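Local coordinates for protein cytochrome oxidase subunit II (Rhodothermus marinus, PDB 1W2L) that carries electrons through its covalently bound heme c, as the cytochrome c domain of a caa3-type oxygen reductase that probably passes them on toward the copper A center, at residues F19-I24 and R28-S33; A52-L57 and F94-Q99. All coordinates share one frame; numbering follows the deposited sequence.

Overall arrangement
Both interactions lie in the cytochrome c domain of the oxidase subunit, and both touch the same heme c. Their centres are about 14 Å apart. Interaction 1 comes first along the chain, in the loop between helix 5-15 and strand 41-43. It supplies one thioether and the histidine ligand of the iron. Interaction 2 follows in series. It brings the start of helix 54-62 against the end of helix 85-96 and reaches a heme propionate through Y56. The two contacts meet where I24 packs on F94 and Q98. The loop holds the heme by a thioether and one axial ligand, and Y56 on helix 54-62 holds a propionate, within one small fold.

Interaction 1: residues F19-I24 and R28-S33; sequences FSCHSI and RLVGPS. With HEC (heme c), chain B.
H22 and C21 belong to the CXXCH heme-binding motif of c-type cytochromes, and residues 28-33 back them. H22 NE2 binds the heme iron at 2.0 Å. M76 is the other axial ligand. C21 SG is joined to HEC CAC by the second thioether, while C18 is the other covalent cysteine. V30 CB lies beside this sulfur, 4.0 Å from C21 SG.

The second shell fixes the histidine. H22 CG lies anti to the carbonyl carbon (chi1 -67°), which with chi2 -72° aims NE2 at the iron and ND1 at P32 O. H22 ND1 donates to P32 O at 2.7 Å, with an N-H...O angle of 176°. The oxygen lies in the imidazole plane, so the bond helps set the turn of the ring about the Fe-NE2 bond and would probably make the imidazole a stronger electron donor. F34 stacks on the same ring. P32 also borders the heme, its CG 3.2 Å from HEC O1A.

Backbone bonds tie the loop further out. G31 N donates to C21 O at 2.9 Å. One water accepts from S23 N and donates to G31 O; another links S20 O with V30 N. S23 OG and S33 OG stand 2.7 Å apart.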
loop_
_atom_site.group_PDB
_atom_site.type_symbol
_atom_site.label_atom_id
_atom_site.label_comp_id
_atom_site.label_asym_id
_atom_site.label_seq_id
_atom_site.Cartn_x
_atom_site.Cartn_y
_atom_site.Cartn_z
ATOM N N PHE A 19 2.940 2.651 -8.752
ATOM C CA PHE A 19 2.510 3.919 -9.288
ATOM C C PHE A 19 1.331 3.779 -10.238
ATOM O O PHE A 19 0.617 4.746 -10.502
ATOM C CB PHE A 19 3.631 4.624 -10.057
ATOM C CG PHE A 19 3.950 3.943 -11.381
ATOM C CD1 PHE A 19 4.819 2.876 -11.453
ATOM C CD2 PHE A 19 3.383 4.332 -12.593
ATOM C CE1 PHE A 19 5.077 2.209 -12.632
ATOM C CE2 PHE A 19 3.615 3.686 -13.755
ATOM C CZ PHE A 19 4.459 2.608 -13.789
ATOM N N SER A 20 1.218 2.649 -10.893
ATOM C CA SER A 20 0.233 2.466 -11.935
ATOM C C SER A 20 -1.182 2.434 -11.357
ATOM O O SER A 20 -2.166 2.707 -12.072
ATOM C CB SER A 20 0.517 1.237 -12.782
ATOM O OG SER A 20 0.409 0.016 -12.102
ATOM N N CYS A 21 -1.316 2.080 -10.104
ATOM C CA CYS A 21 -2.617 1.952 -9.452
ATOM C C CYS A 21 -2.775 2.863 -8.241
ATOM O O CYS A 21 -3.894 3.011 -7.778
ATOM C CB CYS A 21 -2.863 0.496 -9.022
ATOM S SG CYS A 21 -2.963 -0.611 -10.452
ATOM N N HIS A 22 -1.674 3.420 -7.729
ATOM C CA HIS A 22 -1.724 4.228 -6.496
ATOM C C HIS A 22 -0.986 5.539 -6.707
ATOM O O HIS A 22 0.243 5.516 -6.953
ATOM C CB HIS A 22 -0.997 3.474 -5.364
ATOM C CG HIS A 22 -1.662 2.215 -4.900
ATOM N ND1 HIS A 22 -2.817 2.199 -4.159
ATOM C CD2 HIS A 22 -1.272 0.920 -5.049
ATOM C CE1 HIS A 22 -3.114 0.919 -3.877
ATOM N NE2 HIS A 22 -2.184 0.147 -4.415
ATOM N N SER A 23 -1.685 6.644 -6.556
ATOM C CA SER A 23 -1.122 7.968 -6.634
ATOM C C SER A 23 -0.500 8.355 -5.299
ATOM O O SER A 23 -0.708 7.712 -4.294
ATOM C CB SER A 23 -2.159 8.979 -7.034
ATOM O OG SER A 23 -2.985 9.224 -5.897
ATOM N N ILE A 24 0.251 9.462 -5.343
ATOM C CA ILE A 24 0.746 10.040 -4.075
ATOM C C ILE A 24 0.215 11.444 -3.901
ATOM O O ILE A 24 0.620 12.173 -2.975
ATOM C CB ILE A 24 2.269 9.985 -3.982
ATOM C CG1 ILE A 24 3.040 10.639 -5.132
ATOM C CG2 ILE A 24 2.706 8.550 -3.807
ATOM C CD1 ILE A 24 4.519 10.812 -4.809
ATOM N N ARG A 28 -7.613 9.313 -7.000
ATOM C CA ARG A 28 -8.009 7.944 -7.125
ATOM C C ARG A 28 -7.657 7.404 -8.496
ATOM O O ARG A 28 -8.010 7.972 -9.518
ATOM C CB ARG A 28 -9.541 7.826 -6.883
ATOM C CG ARG A 28 -10.036 6.398 -6.986
ATOM C CD ARG A 28 -11.489 6.239 -6.521
ATOM N NE ARG A 28 -11.958 4.897 -6.890
ATOM C CZ ARG A 28 -12.675 4.009 -6.216
ATOM N NH1 ARG A 28 -13.119 4.325 -4.997
ATOM N NH2 ARG A 28 -12.952 2.821 -6.795
ATOM N N LEU A 29 -6.955 6.294 -8.558
ATOM C CA LEU A 29 -6.619 5.610 -9.797
ATOM C C LEU A 29 -7.362 4.275 -9.711
ATOM O O LEU A 29 -8.442 4.195 -9.108
ATOM C CB LEU A 29 -5.131 5.463 -9.896
ATOM C CG LEU A 29 -4.336 6.745 -9.975
ATOM C CD1 LEU A 29 -2.850 6.390 -10.089
ATOM C CD2 LEU A 29 -4.832 7.577 -11.158
ATOM N N VAL A 30 -6.848 3.171 -10.160
ATOM C CA VAL A 30 -7.466 1.884 -9.920
ATOM C C VAL A 30 -7.583 1.621 -8.434
ATOM O O VAL A 30 -8.584 1.119 -7.948
ATOM C CB VAL A 30 -6.681 0.814 -10.684
ATOM C CG1 VAL A 30 -7.066 -0.573 -10.259
ATOM C CG2 VAL A 30 -6.932 0.939 -12.196
ATOM N N GLY A 31 -6.542 1.927 -7.695
ATOM C CA GLY A 31 -6.505 1.796 -6.252
ATOM C C GLY A 31 -6.514 3.164 -5.553
ATOM O O GLY A 31 -6.475 4.226 -6.195
ATOM N N PRO A 32 -6.598 3.098 -4.249
ATOM C CA PRO A 32 -6.625 4.323 -3.418
ATOM C C PRO A 32 -5.280 5.020 -3.388
ATOM O O PRO A 32 -4.220 4.433 -3.495
ATOM C CB PRO A 32 -7.022 3.821 -2.059
ATOM C CG PRO A 32 -6.621 2.371 -2.058
ATOM C CD PRO A 32 -6.773 1.886 -3.465
ATOM N N SER A 33 -5.343 6.341 -3.172
ATOM C CA SER A 33 -4.093 7.068 -3.070
ATOM C C SER A 33 -3.349 6.697 -1.799
ATOM O O SER A 33 -3.942 6.401 -0.754
ATOM C CB SER A 33 -4.401 8.567 -3.060
ATOM O OG SER A 33 -3.219 9.338 -3.169
HETATM FE FE HEC B . -2.131 -1.854 -4.139
HETATM C CHA HEC B . -4.735 -1.621 -1.941
HETATM C CHB HEC B . 0.059 -1.270 -1.594
HETATM C CHC HEC B . 0.447 -2.180 -6.319
HETATM C CHD HEC B . -4.352 -2.062 -6.731
HETATM N NA HEC B . -2.315 -1.534 -2.150
HETATM C C1A HEC B . -3.489 -1.504 -1.423
HETATM C C2A HEC B . -3.152 -1.094 -0.083
HETATM C C3A HEC B . -1.817 -1.048 0.026
HETATM C C4A HEC B . -1.254 -1.317 -1.289
HETATM C CMA HEC B . -0.970 -0.631 1.227
HETATM C CAA HEC B . -4.208 -0.707 0.960
HETATM C CBA HEC B . -4.587 0.737 0.639
HETATM C CGA HEC B . -5.686 1.407 1.534
HETATM O O1A HEC B . -6.094 2.446 1.075
HETATM O O2A HEC B . -6.072 0.792 2.563
HETATM N NB HEC B . -0.124 -1.733 -3.982
HETATM C C1B HEC B . 0.544 -1.453 -2.879
HETATM C C2B HEC B . 1.999 -1.406 -3.150
HETATM C C3B HEC B . 2.100 -1.737 -4.479
HETATM C C4B HEC B . 0.790 -1.904 -5.017
HETATM C CMB HEC B . 3.048 -1.042 -2.182
HETATM C CAB HEC B . 3.352 -1.891 -5.309
HETATM C CBB HEC B . 4.299 -2.923 -4.651
HETATM N NC HEC B . -1.963 -2.123 -6.104
HETATM C C1C HEC B . -0.770 -2.215 -6.819
HETATM C C2C HEC B . -1.128 -2.357 -8.253
HETATM C C3C HEC B . -2.453 -2.330 -8.351
HETATM C C4C HEC B . -3.000 -2.202 -7.030
HETATM C CMC HEC B . -0.063 -2.468 -9.344
HETATM C CAC HEC B . -3.316 -2.251 -9.617
HETATM C CBC HEC B . -3.205 -3.380 -10.615
HETATM N ND HEC B . -4.144 -1.885 -4.285
HETATM C C1D HEC B . -4.859 -1.936 -5.443
HETATM C C2D HEC B . -6.274 -1.833 -5.167
HETATM C C3D HEC B . -6.347 -1.738 -3.840
HETATM C C4D HEC B . -5.053 -1.770 -3.266
HETATM C CMD HEC B . -7.330 -1.822 -6.189
HETATM C CAD HEC B . -7.671 -1.594 -2.992
HETATM C CBD HEC B . -8.344 -2.945 -2.759
HETATM C CGD HEC B . -7.646 -3.714 -1.689
HETATM O O1D HEC B . -7.008 -4.770 -1.968
HETATM O O2D HEC B . -7.671 -3.256 -0.507
HETATM O O HOH W 1 -4.815 3.102 -12.390
HETATM O O HOH W 2 -4.552 6.300 -6.400
#

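Interaction 2: residues A52-L57 and F94-Q99; sequences ADENYL and FIKQQQ. With HEC (heme c), chain B; ACT (acetate ion), chain D.
K96 NZ is gripped by several groups where helix 54-62 meets the end of helix 85-96 in this cytochrome c fold. It forms a long salt bridge to E54 OE1 at 3.5 Å and donates to a water 2.6 Å from NZ. E93 gives it a second salt bridge. The lysine chain is bent, with chi3 nearly eclipsed at 5°, which brings NZ round to the glutamate.

Deeper in, L57 and I95 join the helices by apolar packing. The two side chains run alongside in opposite senses, L57 CD1 meeting I95 CG2 at 4.0 Å. The other branch, L57 CD2, touches the heme methyl HEC CMA. L57 therefore bridges helix 85-96 and the cofactor.

One residue earlier, Y56 OH donates to the propionate oxygen HEC O2A at 2.6 Å. That oxygen lies at the ring edge, in the ring plane. A phenylalanine here would remove the hydroxyl and would probably leave this propionate oxygen without its tyrosine donor, though R42 and V69 also hydrogen-bond the heme.

The start of the helix is fixed as well. D53 is the N-cap, and E54 N donates to an acetate, probably from the crystallisation liquor. Y56 N gives the capping bond to D53 OD1, 2.9 Å long, meeting that oxygen nearly along its C-O bond.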
loop_
_atom_site.group_PDB
_atom_site.type_symbol
_atom_site.label_atom_id
_atom_site.label_comp_id
_atom_site.label_asym_id
_atom_site.label_seq_id
_atom_site.Cartn_x
_atom_site.Cartn_y
_atom_site.Cartn_z
ATOM N N ALA A 52 -4.901 1.915 9.415
ATOM C CA ALA A 52 -3.775 1.618 8.556
ATOM C C ALA A 52 -2.453 1.844 9.278
ATOM O O ALA A 52 -1.768 2.846 9.106
ATOM C CB ALA A 52 -3.853 2.409 7.244
ATOM N N ASP A 53 -2.103 0.858 10.081
ATOM C CA ASP A 53 -0.825 0.795 10.796
ATOM C C ASP A 53 0.173 -0.044 9.977
ATOM O O ASP A 53 -0.099 -0.469 8.867
ATOM C CB ASP A 53 -1.043 0.279 12.205
ATOM C CG ASP A 53 -1.638 -1.101 12.288
ATOM O OD1 ASP A 53 -1.679 -1.835 11.294
ATOM O OD2 ASP A 53 -2.066 -1.483 13.414
ATOM N N GLU A 54 1.369 -0.192 10.537
ATOM C CA GLU A 54 2.422 -0.891 9.816
ATOM C C GLU A 54 2.012 -2.294 9.428
ATOM O O GLU A 54 2.250 -2.756 8.299
ATOM C CB GLU A 54 3.684 -0.953 10.658
ATOM C CG GLU A 54 4.992 -1.122 9.995
ATOM C CD GLU A 54 6.089 -0.101 10.277
ATOM O OE1 GLU A 54 5.862 1.082 10.675
ATOM O OE2 GLU A 54 7.268 -0.390 10.072
ATOM N N ASN A 55 1.385 -3.021 10.387
ATOM C CA ASN A 55 0.927 -4.367 10.093
ATOM C C ASN A 55 -0.100 -4.407 8.982
ATOM O O ASN A 55 -0.104 -5.329 8.139
ATOM C CB ASN A 55 0.373 -5.051 11.332
ATOM C CG ASN A 55 1.481 -5.572 12.224
ATOM O OD1 ASN A 55 2.574 -5.764 11.767
ATOM N ND2 ASN A 55 1.197 -5.757 13.460
ATOM N N TYR A 56 -1.014 -3.447 8.949
ATOM C CA TYR A 56 -1.978 -3.419 7.861
ATOM C C TYR A 56 -1.314 -3.195 6.518
ATOM O O TYR A 56 -1.694 -3.810 5.521
ATOM C CB TYR A 56 -3.049 -2.339 8.131
ATOM C CG TYR A 56 -3.891 -2.083 6.902
ATOM C CD1 TYR A 56 -4.859 -3.010 6.547
ATOM C CD2 TYR A 56 -3.704 -1.013 6.080
ATOM C CE1 TYR A 56 -5.635 -2.834 5.420
ATOM C CE2 TYR A 56 -4.478 -0.826 4.947
ATOM C CZ TYR A 56 -5.446 -1.742 4.613
ATOM O OH TYR A 56 -6.221 -1.596 3.501
ATOM N N LEU A 57 -0.352 -2.297 6.458
ATOM C CA LEU A 57 0.350 -2.054 5.207
ATOM C C LEU A 57 1.090 -3.313 4.769
ATOM O O LEU A 57 1.073 -3.688 3.604
ATOM C CB LEU A 57 1.275 -0.853 5.336
ATOM C CG LEU A 57 0.600 0.482 5.635
ATOM C CD1 LEU A 57 1.647 1.589 5.783
ATOM C CD2 LEU A 57 -0.402 0.830 4.559
ATOM N N PHE A 94 8.264 4.676 2.622
ATOM C CA PHE A 94 7.827 5.627 1.597
ATOM C C PHE A 94 6.352 5.973 1.773
ATOM O O PHE A 94 5.961 7.147 1.749
ATOM C CB PHE A 94 8.063 5.029 0.219
ATOM C CG PHE A 94 7.509 5.848 -0.924
ATOM C CD1 PHE A 94 8.207 6.978 -1.361
ATOM C CD2 PHE A 94 6.327 5.561 -1.548
ATOM C CE1 PHE A 94 7.716 7.754 -2.408
ATOM C CE2 PHE A 94 5.836 6.320 -2.595
ATOM C CZ PHE A 94 6.523 7.432 -3.039
ATOM N N ILE A 95 5.505 4.971 2.000
ATOM C CA ILE A 95 4.064 5.257 2.212
ATOM C C ILE A 95 3.851 6.142 3.423
ATOM O O ILE A 95 3.033 7.068 3.320
ATOM C CB ILE A 95 3.217 3.970 2.330
ATOM C CG1 ILE A 95 3.234 3.212 1.024
ATOM C CG2 ILE A 95 1.812 4.258 2.828
ATOM C CD1 ILE A 95 2.634 1.831 1.163
ATOM N N LYS A 96 4.523 5.867 4.527
ATOM C CA LYS A 96 4.245 6.607 5.761
ATOM C C LYS A 96 4.478 8.080 5.608
ATOM O O LYS A 96 3.854 8.866 6.324
ATOM C CB LYS A 96 5.130 6.124 6.916
ATOM C CG LYS A 96 4.744 4.792 7.491
ATOM C CD LYS A 96 5.522 4.302 8.681
ATOM C CE LYS A 96 6.546 5.207 9.292
ATOM N NZ LYS A 96 7.232 4.309 10.327
ATOM N N GLN A 97 5.409 8.438 4.728
ATOM C CA GLN A 97 5.669 9.862 4.561
ATOM C C GLN A 97 4.789 10.546 3.520
ATOM O O GLN A 97 4.918 11.752 3.264
ATOM C CB GLN A 97 7.126 10.036 4.194
ATOM C CG GLN A 97 7.981 8.916 3.719
ATOM C CD GLN A 97 9.406 9.422 3.500
ATOM O OE1 GLN A 97 9.878 9.577 2.374
ATOM N NE2 GLN A 97 10.079 9.666 4.615
ATOM N N GLN A 98 3.851 9.844 2.892
ATOM C CA GLN A 98 2.904 10.511 1.988
ATOM C C GLN A 98 1.742 11.039 2.797
ATOM O O GLN A 98 0.840 10.281 3.185
ATOM C CB GLN A 98 2.413 9.569 0.885
ATOM C CG GLN A 98 3.558 8.805 0.235
ATOM C CD GLN A 98 4.602 9.739 -0.335
ATOM O OE1 GLN A 98 4.287 10.753 -0.994
ATOM N NE2 GLN A 98 5.837 9.369 -0.059
ATOM N N GLN A 99 1.763 12.320 3.175
ATOM C CA GLN A 99 0.787 12.764 4.188
ATOM C C GLN A 99 0.047 14.051 3.808
ATOM O O GLN A 99 0.432 14.583 2.720
ATOM C CB GLN A 99 1.506 12.941 5.541
ATOM C CG GLN A 99 1.924 11.697 6.275
ATOM C CD GLN A 99 0.788 10.764 6.641
ATOM O OE1 GLN A 99 0.901 9.593 7.001
ATOM N NE2 GLN A 99 -0.450 11.207 6.517
HETATM FE FE HEC B . -2.131 -1.854 -4.139
HETATM C CHA HEC B . -4.735 -1.621 -1.941
HETATM C CHB HEC B . 0.059 -1.270 -1.594
HETATM C CHC HEC B . 0.447 -2.180 -6.319
HETATM C CHD HEC B . -4.352 -2.062 -6.731
HETATM N NA HEC B . -2.315 -1.534 -2.150
HETATM C C1A HEC B . -3.489 -1.504 -1.423
HETATM C C2A HEC B . -3.152 -1.094 -0.083
HETATM C C3A HEC B . -1.817 -1.048 0.026
HETATM C C4A HEC B . -1.254 -1.317 -1.289
HETATM C CMA HEC B . -0.970 -0.631 1.227
HETATM C CAA HEC B . -4.208 -0.707 0.960
HETATM C CBA HEC B . -4.587 0.737 0.639
HETATM C CGA HEC B . -5.686 1.407 1.534
HETATM O O1A HEC B . -6.094 2.446 1.075
HETATM O O2A HEC B . -6.072 0.792 2.563
HETATM N NB HEC B . -0.124 -1.733 -3.982
HETATM C C1B HEC B . 0.544 -1.453 -2.879
HETATM C C2B HEC B . 1.999 -1.406 -3.150
HETATM C C3B HEC B . 2.100 -1.737 -4.479
HETATM C C4B HEC B . 0.790 -1.904 -5.017
HETATM C CMB HEC B . 3.048 -1.042 -2.182
HETATM C CAB HEC B . 3.352 -1.891 -5.309
HETATM C CBB HEC B . 4.299 -2.923 -4.651
HETATM N NC HEC B . -1.963 -2.123 -6.104
HETATM C C1C HEC B . -0.770 -2.215 -6.819
HETATM C C2C HEC B . -1.128 -2.357 -8.253
HETATM C C3C HEC B . -2.453 -2.330 -8.351
HETATM C C4C HEC B . -3.000 -2.202 -7.030
HETATM C CMC HEC B . -0.063 -2.468 -9.344
HETATM C CAC HEC B . -3.316 -2.251 -9.617
HETATM C CBC HEC B . -3.205 -3.380 -10.615
HETATM N ND HEC B . -4.144 -1.885 -4.285
HETATM C C1D HEC B . -4.859 -1.936 -5.443
HETATM C C2D HEC B . -6.274 -1.833 -5.167
HETATM C C3D HEC B . -6.347 -1.738 -3.840
HETATM C C4D HEC B . -5.053 -1.770 -3.266
HETATM C CMD HEC B . -7.330 -1.822 -6.189
HETATM C CAD HEC B . -7.671 -1.594 -2.992
HETATM C CBD HEC B . -8.344 -2.945 -2.759
HETATM C CGD HEC B . -7.646 -3.714 -1.689
HETATM O O1D HEC B . -7.008 -4.770 -1.968
HETATM O O2D HEC B . -7.671 -3.256 -0.507
HETATM C C ACT D . 1.968 1.187 13.835
HETATM O O ACT D . 2.141 1.566 12.645
HETATM O OXT ACT D . 1.673 0.109 14.326
HETATM C CH3 ACT D . 2.202 2.321 14.882
HETATM O O HOH W 3 8.431 2.033 10.507
#